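Local structure of alpha-L-arabinofuranosidase B (Aspergillus kawachii, 6SXT) at residues D6-G11 with G146-L151; F227-V232 with S307-I312; G11-V16 with G298-D303. The protein hydrolyses terminal non-reducing alpha-L-arabinofuranosyl residues from arabinan, arabinoxylan and arabinogalactan side chains, thereby taking part in the breakdown of plant hemicellulose. All coordinates share one frame; numbering follows the deposited sequence.

Contact 1 (D6-G11 with G146-L151); sequences DIYEAG and GMYAVL
Tyr8 meets Tyr148 with the edge of its ring: CD1 of Tyr148 lies close to the plane of the Tyr8 ring, 3.8 Å from Tyr8 CE2. At the Tyr148 ring, the phenol oxygen of Tyr8 comes in at a slant, 3.5 Å from CD1. The two aromatic side chains therefore cross obliquely and do not stack, and it is the CE2-CZ-OH end of Tyr8 that meets its neighbour. Val294 and Val308 also pack against Tyr8, which sits between a strand of the sheet and a helix.

With chi1 at -81°, CG of Tyr8 lies opposite its own carbonyl carbon, and the ring reaches from helix 4-10 to the sheet. Tyr148 leaves its strand with chi1 at 82°, which puts CG between the backbone N and the carbonyl carbon; its hydroxyl goes on to a hydrogen bond with Glu292 OE2. The two phenols, although adjacent, thus have different polar partners.

A single water joins the helix to the strand backbone. Tyr8 OH donates to it over 2.8 Å, and the water in turn donates to Met147 O at 3.0 Å. The direct separation of Tyr8 OH from Met147 O is 4.4 Å, so the water spans a gap that the hydroxyl alone does not bridge. The water thus supplies the buried phenol with a hydrogen-bond acceptor, while the ring is held by apolar contact.

The CB of Met147 leaves the strand on the side away from the helix. What results is a short helix packed by its aromatic residue against an antiparallel sheet and against helix 302-315, in a catalytic domain of the concanavalin-like class.

Contact 2 (F227-V232 with S307-I312); sequences FVTAAV and SVQENI
Strand residues 227-232 and helix residues 307-312 come nearest at Thr229 and Gln309, whose CA atoms are 7.4 Å apart. Thr229 is the residue that carries the contact from the strand side, and it receives Gln309 and Ile312 from the helix.

Its CB points toward the helix, and a chi1 of -55° sets CG2 anti to the backbone N, with OG1 beside that N. The methyl branch meets Ile312 tip to tip, CG2 of Thr229 lying 3.8 Å from CD1 of Ile312. The same Ile312 CD1 is 3.9 Å from Thr229 OG1, and the isoleucine end therefore borders both branches of the threonine.

The CB of Gln309 points neither at the strand nor away from it, and a bend at chi2 (66°) brings the amide end nearer. Gln309 NE2 stands 2.8 Å from Thr229 OG1. All three residues are buried.

Around this point the helix lies across several elements at once. Val308 and Ile312 both touch Tyr148 of the adjoining strand 145-152, Val308 also rests on Ile7 and Tyr8 of helix 4-10, and Ala246 borders both Thr229 and Ile312. On the other side of the strand, Val228 and Ala230 pack on Ile200, so strand 227-235 is sandwiched between helix 302-315 and strand 199-203 of another sheet.

Contact 3 (G11-V16 with G298-D303); sequences GDTPCV and GYPSDD
Thr13 follows the Schellman motif that ends helix 4-10, and it packs against Gly298, Tyr299 and Pro300, the residues leading to Ser301, the N-cap position of helix 302-315. The contact thus joins the exit of one helix to the entrance of another.

The methyl branch of Thr13 faces the backbone: CG2 lies 3.6 Å from Tyr299 O and 3.9 Å from Gly298 C. Gly298, at phi 93°, carries no side chain where Thr13 CG2 lies, which allows the CA atoms of Thr13 and Gly298 to approach to 4.8 Å. With chi1 at 58°, the hydroxyl falls between the backbone N and carbonyl carbon of Thr13, and it borders the proline, OG1 being 3.7 Å from Pro300 CA.

Nearby, the disulfide of Cys15 with Cys5 ties this loop back to helix 4-10, while Ser301 OG is hydrogen-bonded to Thr304 OG1. No direct hydrogen bond crosses the contact; a water takes that place, donating to Gly11 O at 3.1 Å. It lies 3.0 Å from Thr13 OG1, and the same water accepts from Ser301 N at 3.1 Å.

Overall arrangement
The three contacts cluster within the catalytic domain on the same side of the chain's centre, contact 1 touching both of the others; their centres lie 8 Å (1 and 2), 7 Å (1 and 3) and 13 Å (2 and 3) apart. Contacts 1 and 2 are joined through neighbouring strands, where Met147 N probably bonds to Val232 O over 2.8 Å, and between helices, with Ile7 CG2 3.5 Å from Ser307 CB. Contacts 1 and 3 share Gly11, and Pro300 CG lies 3.7 Å from Tyr8 CE1. Contacts 2 and 3 use helix 302-315. In contact 1 the Met147 side chain is about 9 Å from that of substrate-binding Asp203 and about 13 Å from the bound cyclopentyl inhibitor.

Contact 1 (D6-G11 with G146-L151)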
ATOM      1  N   ASP A   6     -19.801   7.020  14.225  1.00 16.21           N
ATOM      2  CA  ASP A   6     -20.872   7.279  15.212  1.00 16.47           C
ATOM      3  C   ASP A   6     -20.287   8.065  16.386  1.00 17.15           C
ATOM      4  O   ASP A   6     -20.991   8.931  16.904  1.00 18.41           O
ATOM      5  CB  ASP A   6     -21.473   5.961  15.676  1.00 17.08           C
ATOM      6  CG  ASP A   6     -22.065   5.143  14.535  1.00 18.18           C
ATOM      7  OD1 ASP A   6     -22.927   5.688  13.800  1.00 20.97           O
ATOM      8  OD2 ASP A   6     -21.631   3.997  14.420  1.00 18.37           O
ATOM      9  N   ILE A   7     -19.059   7.716  16.776  1.00 17.83           N
ATOM     10  CA  ILE A   7     -18.342   8.391  17.888  1.00 17.04           C
ATOM     11  C   ILE A   7     -18.082   9.834  17.499  1.00 18.29           C
ATOM     12  O   ILE A   7     -18.371  10.757  18.291  1.00 18.33           O
ATOM     13  CB  ILE A   7     -17.084   7.623  18.250  1.00 17.50           C
ATOM     14  CG1 ILE A   7     -17.453   6.236  18.763  1.00 18.32           C
ATOM     15  CG2 ILE A   7     -16.212   8.372  19.246  1.00 18.50           C
ATOM     16  CD1 ILE A   7     -16.366   5.246  18.797  1.00 18.48           C
ATOM     17  N   TYR A   8     -17.572  10.092  16.291  1.00 16.81           N
ATOM     18  CA  TYR A   8     -17.313  11.462  15.842  1.00 17.21           C
ATOM     19  C   TYR A   8     -18.628  12.250  15.802  1.00 19.09           C
ATOM     20  O   TYR A   8     -18.653  13.422  16.234  1.00 18.49           O
ATOM     21  CB  TYR A   8     -16.630  11.507  14.475  1.00 17.15           C
ATOM     22  CG  TYR A   8     -15.147  11.287  14.516  1.00 16.31           C
ATOM     23  CD1 TYR A   8     -14.306  12.212  15.098  1.00 15.53           C
ATOM     24  CD2 TYR A   8     -14.543  10.179  13.925  1.00 15.70           C
ATOM     25  CE1 TYR A   8     -12.923  12.051  15.085  1.00 16.99           C
ATOM     26  CE2 TYR A   8     -13.152  10.005  13.909  1.00 15.68           C
ATOM     27  CZ  TYR A   8     -12.340  10.942  14.493  1.00 17.10           C
ATOM     28  OH  TYR A   8     -10.983  10.778  14.414  1.00 16.97           O
ATOM     29  N   GLU A   9     -19.718  11.628  15.353  1.00 18.87           N
ATOM     30  CA  GLU A   9     -21.021  12.320  15.285  1.00 20.49           C
ATOM     31  C   GLU A   9     -21.454  12.688  16.711  1.00 21.03           C
ATOM     32  O   GLU A   9     -21.960  13.838  16.893  1.00 21.37           O
ATOM     33  CB  GLU A   9     -22.035  11.402  14.630  1.00 23.36           C
ATOM     34  CG  GLU A   9     -23.475  11.854  14.815  1.00 29.52           C
ATOM     35  CD  GLU A   9     -23.812  13.170  14.188  1.00 40.33           C
ATOM     36  OE1 GLU A   9     -23.371  13.394  13.031  1.00 41.40           O
ATOM     37  OE2 GLU A   9     -24.658  13.897  14.800  1.00 46.73           O
ATOM     38  N   ALA A  10     -21.281  11.799  17.668  1.00 20.02           N
ATOM     39  CA  ALA A  10     -21.705  12.028  19.077  1.00 21.67           C
ATOM     40  C   ALA A  10     -20.887  13.181  19.667  1.00 24.90           C
ATOM     41  O   ALA A  10     -21.370  13.842  20.590  1.00 24.84           O
ATOM     42  CB  ALA A  10     -21.538  10.794  19.899  1.00 23.66           C
ATOM     43  N   GLY A  11     -19.678  13.431  19.176  1.00 21.40           N
ATOM     44  CA  GLY A  11     -18.832  14.545  19.630  1.00 23.65           C
ATOM     45  C   GLY A  11     -19.120  15.824  18.898  1.00 22.23           C
ATOM     46  O   GLY A  11     -18.358  16.797  19.100  1.00 26.75           O
ATOM     47  N   GLY A 146     -10.952  17.297  11.568  1.00 16.95           N
ATOM     48  CA  GLY A 146     -10.087  16.213  12.052  1.00 17.29           C
ATOM     49  C   GLY A 146     -10.028  15.106  11.022  1.00 16.16           C
ATOM     50  O   GLY A 146     -10.791  15.107  10.061  1.00 16.23           O
ATOM     51  N   MET A 147      -9.102  14.201  11.237  1.00 14.99           N
ATOM     52  CA  MET A 147      -8.916  13.040  10.373  1.00 14.40           C
ATOM     53  C   MET A 147      -8.198  11.984  11.195  1.00 15.50           C
ATOM     54  O   MET A 147      -7.533  12.283  12.218  1.00 16.16           O
ATOM     55  CB  MET A 147      -8.171  13.382   9.102  1.00 15.47           C
ATOM     56  CG  MET A 147      -6.779  13.906   9.313  1.00 16.04           C
ATOM     57  SD  MET A 147      -6.174  14.875   7.889  1.00 17.76           S
ATOM     58  CE  MET A 147      -7.044  16.418   8.095  1.00 18.53           C
ATOM     59  N   TYR A 148      -8.332  10.735  10.771  1.00 14.38           N
ATOM     60  CA  TYR A 148      -7.422   9.684  11.260  1.00 14.02           C
ATOM     61  C   TYR A 148      -7.224   8.669  10.137  1.00 13.75           C
ATOM     62  O   TYR A 148      -8.045   8.621   9.204  1.00 14.48           O
ATOM     63  CB  TYR A 148      -7.898   8.976  12.547  1.00 13.86           C
ATOM     64  CG  TYR A 148      -8.908   7.863  12.352  1.00 13.66           C
ATOM     65  CD1 TYR A 148     -10.258   8.113  12.319  1.00 14.83           C
ATOM     66  CD2 TYR A 148      -8.493   6.551  12.150  1.00 14.46           C
ATOM     67  CE1 TYR A 148     -11.180   7.108  12.090  1.00 14.82           C
ATOM     68  CE2 TYR A 148      -9.399   5.541  11.924  1.00 14.25           C
ATOM     69  CZ  TYR A 148     -10.749   5.812  11.907  1.00 14.44           C
ATOM     70  OH  TYR A 148     -11.674   4.819  11.658  1.00 15.47           O
ATOM     71  N   ALA A 149      -6.184   7.875  10.262  1.00 14.01           N
ATOM     72  CA  ALA A 149      -5.984   6.694   9.438  1.00 14.19           C
ATOM     73  C   ALA A 149      -5.347   5.619  10.272  1.00 15.05           C
ATOM     74  O   ALA A 149      -4.496   5.938  11.135  1.00 15.51           O
ATOM     75  CB  ALA A 149      -5.175   7.001   8.204  1.00 15.24           C
ATOM     76  N   VAL A 150      -5.665   4.380   9.926  1.00 13.65           N
ATOM     77  CA  VAL A 150      -4.895   3.225  10.444  1.00 12.97           C
ATOM     78  C   VAL A 150      -4.023   2.747   9.288  1.00 14.36           C
ATOM     79  O   VAL A 150      -4.544   2.432   8.186  1.00 14.03           O
ATOM     80  CB  VAL A 150      -5.794   2.095  10.966  1.00 13.86           C
ATOM     81  CG1 VAL A 150      -4.970   0.861  11.328  1.00 14.39           C
ATOM     82  CG2 VAL A 150      -6.635   2.581  12.151  1.00 14.47           C
ATOM     83  N   LEU A 151      -2.722   2.758   9.512  1.00 13.80           N
ATOM     84  CA  LEU A 151      -1.681   2.510   8.499  1.00 14.48           C
ATOM     85  C   LEU A 151      -0.737   1.409   8.983  1.00 15.33           C
ATOM     86  O   LEU A 151      -0.708   1.054  10.145  1.00 15.23           O
ATOM     87  CB  LEU A 151      -0.881   3.804   8.267  1.00 13.68           C
ATOM     88  CG  LEU A 151      -1.702   5.064   7.991  1.00 14.53           C
ATOM     89  CD1 LEU A 151      -0.762   6.287   7.906  1.00 16.68           C
ATOM     90  CD2 LEU A 151      -2.496   4.919   6.704  1.00 15.16           C
TER
HETATM   91  O   HOH W   1      -9.291  12.945  14.538  1.00 16.51           O

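Contact 2 (F227-V232 with S307-I312)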
ATOM      1  N   PHE A 227       0.675  -1.724  13.182  1.00 15.46           N
ATOM      2  CA  PHE A 227      -0.566  -1.004  12.871  1.00 14.35           C
ATOM      3  C   PHE A 227      -0.533   0.284  13.683  1.00 14.60           C
ATOM      4  O   PHE A 227      -0.481   0.243  14.946  1.00 15.22           O
ATOM      5  CB  PHE A 227      -1.803  -1.824  13.218  1.00 15.05           C
ATOM      6  CG  PHE A 227      -1.884  -3.094  12.430  1.00 14.69           C
ATOM      7  CD1 PHE A 227      -2.447  -3.109  11.167  1.00 14.53           C
ATOM      8  CD2 PHE A 227      -1.469  -4.287  12.992  1.00 16.41           C
ATOM      9  CE1 PHE A 227      -2.483  -4.290  10.438  1.00 15.74           C
ATOM     10  CE2 PHE A 227      -1.556  -5.475  12.289  1.00 15.60           C
ATOM     11  CZ  PHE A 227      -2.050  -5.464  11.012  1.00 15.63           C
ATOM     12  N   VAL A 228      -0.538   1.417  12.997  1.00 14.74           N
ATOM     13  CA  VAL A 228      -0.459   2.734  13.649  1.00 15.17           C
ATOM     14  C   VAL A 228      -1.755   3.475  13.441  1.00 14.89           C
ATOM     15  O   VAL A 228      -2.264   3.539  12.305  1.00 14.48           O
ATOM     16  CB  VAL A 228       0.787   3.524  13.229  1.00 17.67           C
ATOM     17  CG1 VAL A 228       0.860   3.785  11.768  1.00 19.44           C
ATOM     18  CG2 VAL A 228       0.868   4.835  14.014  1.00 20.46           C
ATOM     19  N   THR A 229      -2.301   4.045  14.516  1.00 14.22           N
ATOM     20  CA  THR A 229      -3.381   5.036  14.402  1.00 14.98           C
ATOM     21  C   THR A 229      -2.746   6.406  14.335  1.00 14.99           C
ATOM     22  O   THR A 229      -2.092   6.790  15.306  1.00 15.71           O
ATOM     23  CB  THR A 229      -4.363   5.014  15.557  1.00 15.85           C
ATOM     24  OG1 THR A 229      -4.871   3.675  15.680  1.00 15.53           O
ATOM     25  CG2 THR A 229      -5.501   5.962  15.313  1.00 16.12           C
ATOM     26  N   ALA A 230      -2.946   7.124  13.235  1.00 15.33           N
ATOM     27  CA  ALA A 230      -2.500   8.530  13.120  1.00 15.41           C
ATOM     28  C   ALA A 230      -3.734   9.389  13.196  1.00 15.88           C
ATOM     29  O   ALA A 230      -4.613   9.224  12.316  1.00 15.91           O
ATOM     30  CB  ALA A 230      -1.766   8.717  11.817  1.00 16.56           C
ATOM     31  N   ALA A 231      -3.812  10.334  14.136  1.00 15.57           N
ATOM     32  CA  ALA A 231      -4.969  11.231  14.277  1.00 16.13           C
ATOM     33  C   ALA A 231      -4.454  12.660  14.195  1.00 16.41           C
ATOM     34  O   ALA A 231      -3.579  13.055  15.012  1.00 17.11           O
ATOM     35  CB  ALA A 231      -5.754  11.004  15.549  1.00 17.65           C
ATOM     36  N   VAL A 232      -5.021  13.416  13.274  1.00 15.70           N
ATOM     37  CA  VAL A 232      -4.555  14.802  12.985  1.00 16.41           C
ATOM     38  C   VAL A 232      -5.768  15.710  13.013  1.00 16.17           C
ATOM     39  O   VAL A 232      -6.886  15.319  12.564  1.00 16.63           O
ATOM     40  CB  VAL A 232      -3.777  14.872  11.651  1.00 16.76           C
ATOM     41  CG1 VAL A 232      -3.722  16.297  11.088  1.00 18.86           C
ATOM     42  CG2 VAL A 232      -2.423  14.250  11.830  1.00 17.17           C
ATOM     43  N   SER A 307     -12.042   7.662  22.162  1.00 16.36           N
ATOM     44  CA  SER A 307     -13.145   6.678  21.994  1.00 17.46           C
ATOM     45  C   SER A 307     -12.945   5.968  20.652  1.00 18.31           C
ATOM     46  O   SER A 307     -13.179   4.761  20.557  1.00 16.73           O
ATOM     47  CB  SER A 307     -14.505   7.300  22.107  1.00 18.42           C
ATOM     48  OG  SER A 307     -14.723   7.670  23.483  1.00 22.87           O
ATOM     49  N   VAL A 308     -12.619   6.726  19.608  1.00 16.77           N
ATOM     50  CA  VAL A 308     -12.305   6.125  18.276  1.00 16.67           C
ATOM     51  C   VAL A 308     -11.159   5.123  18.404  1.00 16.62           C
ATOM     52  O   VAL A 308     -11.225   4.002  17.875  1.00 15.94           O
ATOM     53  CB  VAL A 308     -11.993   7.222  17.249  1.00 16.02           C
ATOM     54  CG1 VAL A 308     -11.457   6.614  15.958  1.00 17.28           C
ATOM     55  CG2 VAL A 308     -13.233   8.051  16.986  1.00 16.23           C
ATOM     56  N   GLN A 309     -10.073   5.475  19.112  1.00 16.03           N
ATOM     57  CA  GLN A 309      -8.911   4.589  19.288  1.00 15.41           C
ATOM     58  C   GLN A 309      -9.322   3.316  20.050  1.00 15.34           C
ATOM     59  O   GLN A 309      -8.898   2.252  19.659  1.00 16.53           O
ATOM     60  CB  GLN A 309      -7.752   5.328  19.959  1.00 15.94           C
ATOM     61  CG  GLN A 309      -6.683   4.421  20.491  1.00 16.21           C
ATOM     62  CD  GLN A 309      -5.887   3.626  19.495  1.00 16.45           C
ATOM     63  OE1 GLN A 309      -5.086   2.739  19.880  1.00 19.29           O
ATOM     64  NE2 GLN A 309      -6.016   3.971  18.255  1.00 14.46           N
ATOM     65  N   GLU A 310     -10.206   3.453  21.048  1.00 16.59           N
ATOM     66  CA  GLU A 310     -10.711   2.267  21.789  1.00 18.53           C
ATOM     67  C   GLU A 310     -11.471   1.347  20.820  1.00 17.19           C
ATOM     68  O   GLU A 310     -11.273   0.128  20.876  1.00 18.15           O
ATOM     69  CB  GLU A 310     -11.606   2.749  22.925  1.00 23.51           C
ATOM     70  CG  GLU A 310     -12.086   1.628  23.800  1.00 31.75           C
ATOM     71  CD  GLU A 310     -12.841   2.099  25.051  1.00 46.09           C
ATOM     72  OE1 GLU A 310     -13.192   3.306  25.121  1.00 49.04           O
ATOM     73  OE2 GLU A 310     -13.080   1.253  25.921  1.00 54.36           O
ATOM     74  N   ASN A 311     -12.220   1.922  19.901  1.00 16.19           N
ATOM     75  CA  ASN A 311     -12.974   1.176  18.876  1.00 15.49           C
ATOM     76  C   ASN A 311     -11.983   0.451  17.961  1.00 14.71           C
ATOM     77  O   ASN A 311     -12.199  -0.731  17.645  1.00 16.14           O
ATOM     78  CB  ASN A 311     -13.924   2.108  18.180  1.00 16.12           C
ATOM     79  CG  ASN A 311     -14.685   1.411  17.087  1.00 18.30           C
ATOM     80  OD1 ASN A 311     -14.128   1.162  16.005  1.00 17.14           O
ATOM     81  ND2 ASN A 311     -15.916   1.024  17.386  1.00 19.35           N
ATOM     82  N   ILE A 312     -10.963   1.149  17.465  1.00 15.19           N
ATOM     83  CA  ILE A 312      -9.927   0.546  16.594  1.00 15.42           C
ATOM     84  C   ILE A 312      -9.286  -0.641  17.289  1.00 15.43           C
ATOM     85  O   ILE A 312      -9.170  -1.713  16.702  1.00 15.03           O
ATOM     86  CB  ILE A 312      -8.925   1.625  16.164  1.00 14.88           C
ATOM     87  CG1 ILE A 312      -9.579   2.659  15.275  1.00 15.32           C
ATOM     88  CG2 ILE A 312      -7.778   0.946  15.456  1.00 16.60           C
ATOM     89  CD1 ILE A 312      -8.744   3.917  15.116  1.00 15.99           C
TER

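Contact 3 (G11-V16 with G298-D303)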
ATOM      1  N   GLY A  11     -19.678  13.431  19.176  1.00 21.40           N
ATOM      2  CA  GLY A  11     -18.832  14.545  19.630  1.00 23.65           C
ATOM      3  C   GLY A  11     -19.120  15.824  18.898  1.00 22.23           C
ATOM      4  O   GLY A  11     -18.358  16.797  19.100  1.00 26.75           O
ATOM      5  N   ASP A  12     -20.112  15.849  18.013  1.00 21.90           N
ATOM      6  CA  ASP A  12     -20.556  17.010  17.206  1.00 23.66           C
ATOM      7  C   ASP A  12     -19.434  17.446  16.261  1.00 23.19           C
ATOM      8  O   ASP A  12     -19.402  18.600  15.832  1.00 22.31           O
ATOM      9  CB  ASP A  12     -20.943  18.188  18.124  1.00 31.62           C
ATOM     10  CG  ASP A  12     -22.191  17.909  18.942  1.00 40.68           C
ATOM     11  OD1 ASP A  12     -23.106  17.294  18.389  1.00 49.89           O
ATOM     12  OD2 ASP A  12     -22.226  18.303  20.148  1.00 59.61           O
ATOM     13  N   THR A  13     -18.608  16.489  15.811  1.00 20.20           N
ATOM     14  CA  THR A  13     -17.573  16.717  14.773  1.00 18.98           C
ATOM     15  C   THR A  13     -17.712  15.559  13.792  1.00 20.39           C
ATOM     16  O   THR A  13     -16.867  14.655  13.765  1.00 18.66           O
ATOM     17  CB  THR A  13     -16.165  16.814  15.372  1.00 21.47           C
ATOM     18  OG1 THR A  13     -15.843  15.616  16.106  1.00 20.71           O
ATOM     19  CG2 THR A  13     -16.050  18.011  16.297  1.00 21.51           C
ATOM     20  N   PRO A  14     -18.795  15.514  12.990  1.00 21.23           N
ATOM     21  CA  PRO A  14     -19.155  14.298  12.247  1.00 19.92           C
ATOM     22  C   PRO A  14     -18.216  14.060  11.057  1.00 18.27           C
ATOM     23  O   PRO A  14     -17.606  14.961  10.483  1.00 17.73           O
ATOM     24  CB  PRO A  14     -20.549  14.597  11.703  1.00 21.61           C
ATOM     25  CG  PRO A  14     -20.520  16.107  11.556  1.00 22.48           C
ATOM     26  CD  PRO A  14     -19.790  16.584  12.786  1.00 21.63           C
ATOM     27  N   CYS A  15     -18.082  12.776  10.684  1.00 17.68           N
ATOM     28  CA  CYS A  15     -17.367  12.407   9.459  1.00 17.19           C
ATOM     29  C   CYS A  15     -18.046  13.055   8.260  1.00 17.24           C
ATOM     30  O   CYS A  15     -19.307  13.026   8.123  1.00 17.96           O
ATOM     31  CB  CYS A  15     -17.376  10.903   9.250  1.00 17.39           C
ATOM     32  SG  CYS A  15     -16.476  10.056  10.582  1.00 19.63           S
ATOM     33  N   VAL A  16     -17.232  13.573   7.364  1.00 15.65           N
ATOM     34  CA  VAL A  16     -17.665  14.009   6.027  1.00 16.01           C
ATOM     35  C   VAL A  16     -17.059  13.151   4.930  1.00 16.62           C
ATOM     36  O   VAL A  16     -17.414  13.329   3.759  1.00 17.53           O
ATOM     37  CB  VAL A  16     -17.374  15.496   5.816  1.00 17.88           C
ATOM     38  CG1 VAL A  16     -18.233  16.300   6.785  1.00 20.51           C
ATOM     39  CG2 VAL A  16     -15.886  15.808   5.945  1.00 19.24           C
ATOM     40  N   GLY A 298     -15.323  20.107  11.812  1.00 20.46           N
ATOM     41  CA  GLY A 298     -15.121  20.476  13.206  1.00 20.35           C
ATOM     42  C   GLY A 298     -13.829  19.883  13.739  1.00 21.32           C
ATOM     43  O   GLY A 298     -13.289  18.903  13.193  1.00 23.23           O
ATOM     44  N   TYR A 299     -13.426  20.359  14.894  1.00 20.63           N
ATOM     45  CA  TYR A 299     -12.158  20.014  15.532  1.00 19.61           C
ATOM     46  C   TYR A 299     -12.421  19.010  16.634  1.00 20.08           C
ATOM     47  O   TYR A 299     -12.996  19.340  17.655  1.00 20.10           O
ATOM     48  CB  TYR A 299     -11.527  21.264  16.157  1.00 20.78           C
ATOM     49  CG  TYR A 299     -10.114  21.105  16.611  1.00 20.32           C
ATOM     50  CD1 TYR A 299      -9.043  21.332  15.772  1.00 20.00           C
ATOM     51  CD2 TYR A 299      -9.825  20.864  17.946  1.00 22.74           C
ATOM     52  CE1 TYR A 299      -7.734  21.256  16.201  1.00 21.18           C
ATOM     53  CE2 TYR A 299      -8.515  20.793  18.394  1.00 23.78           C
ATOM     54  CZ  TYR A 299      -7.460  21.004  17.529  1.00 21.95           C
ATOM     55  OH  TYR A 299      -6.162  20.969  17.901  1.00 23.60           O
ATOM     56  N   PRO A 300     -12.117  17.698  16.443  1.00 18.00           N
ATOM     57  CA  PRO A 300     -12.549  16.713  17.433  1.00 18.32           C
ATOM     58  C   PRO A 300     -11.843  16.902  18.771  1.00 18.67           C
ATOM     59  O   PRO A 300     -10.668  17.276  18.802  1.00 17.89           O
ATOM     60  CB  PRO A 300     -12.080  15.375  16.846  1.00 19.49           C
ATOM     61  CG  PRO A 300     -11.998  15.649  15.374  1.00 20.56           C
ATOM     62  CD  PRO A 300     -11.485  17.074  15.276  1.00 18.72           C
ATOM     63  N   SER A 301     -12.601  16.644  19.827  1.00 18.09           N
ATOM     64  CA  SER A 301     -12.017  16.621  21.188  1.00 17.87           C
ATOM     65  C   SER A 301     -11.048  15.446  21.306  1.00 16.60           C
ATOM     66  O   SER A 301     -11.167  14.426  20.624  1.00 17.15           O
ATOM     67  CB  SER A 301     -13.060  16.551  22.238  1.00 18.76           C
ATOM     68  OG  SER A 301     -13.764  15.301  22.222  1.00 19.72           O
ATOM     69  N   ASP A 302     -10.103  15.566  22.241  1.00 16.99           N
ATOM     70  CA  ASP A 302      -9.242  14.436  22.586  1.00 16.98           C
ATOM     71  C   ASP A 302     -10.120  13.247  23.006  1.00 17.47           C
ATOM     72  O   ASP A 302      -9.751  12.099  22.651  1.00 17.99           O
ATOM     73  CB  ASP A 302      -8.201  14.714  23.678  1.00 18.16           C
ATOM     74  CG  ASP A 302      -7.038  15.595  23.264  1.00 21.30           C
ATOM     75  OD1 ASP A 302      -7.061  16.121  22.099  1.00 21.77           O
ATOM     76  OD2 ASP A 302      -6.093  15.713  24.054  1.00 18.93           O
ATOM     77  N   ASP A 303     -11.183  13.508  23.763  1.00 18.42           N
ATOM     78  CA  ASP A 303     -12.069  12.432  24.270  0.50 20.01           C
ATOM     79  C   ASP A 303     -12.673  11.669  23.085  1.00 18.05           C
ATOM     80  O   ASP A 303     -12.718  10.438  23.130  1.00 18.79           O
ATOM     81  CB  ASP A 303     -13.209  12.994  25.115  0.50 24.69           C
ATOM     82  CG  ASP A 303     -14.027  11.910  25.795  0.50 30.59           C
ATOM     83  OD1 ASP A 303     -13.474  11.228  26.690  0.50 35.63           O
ATOM     84  OD2 ASP A 303     -15.218  11.765  25.437  0.50 37.86           O
TER
HETATM   85  O   HOH W   2     -15.421  15.766  19.022  1.00 21.82           O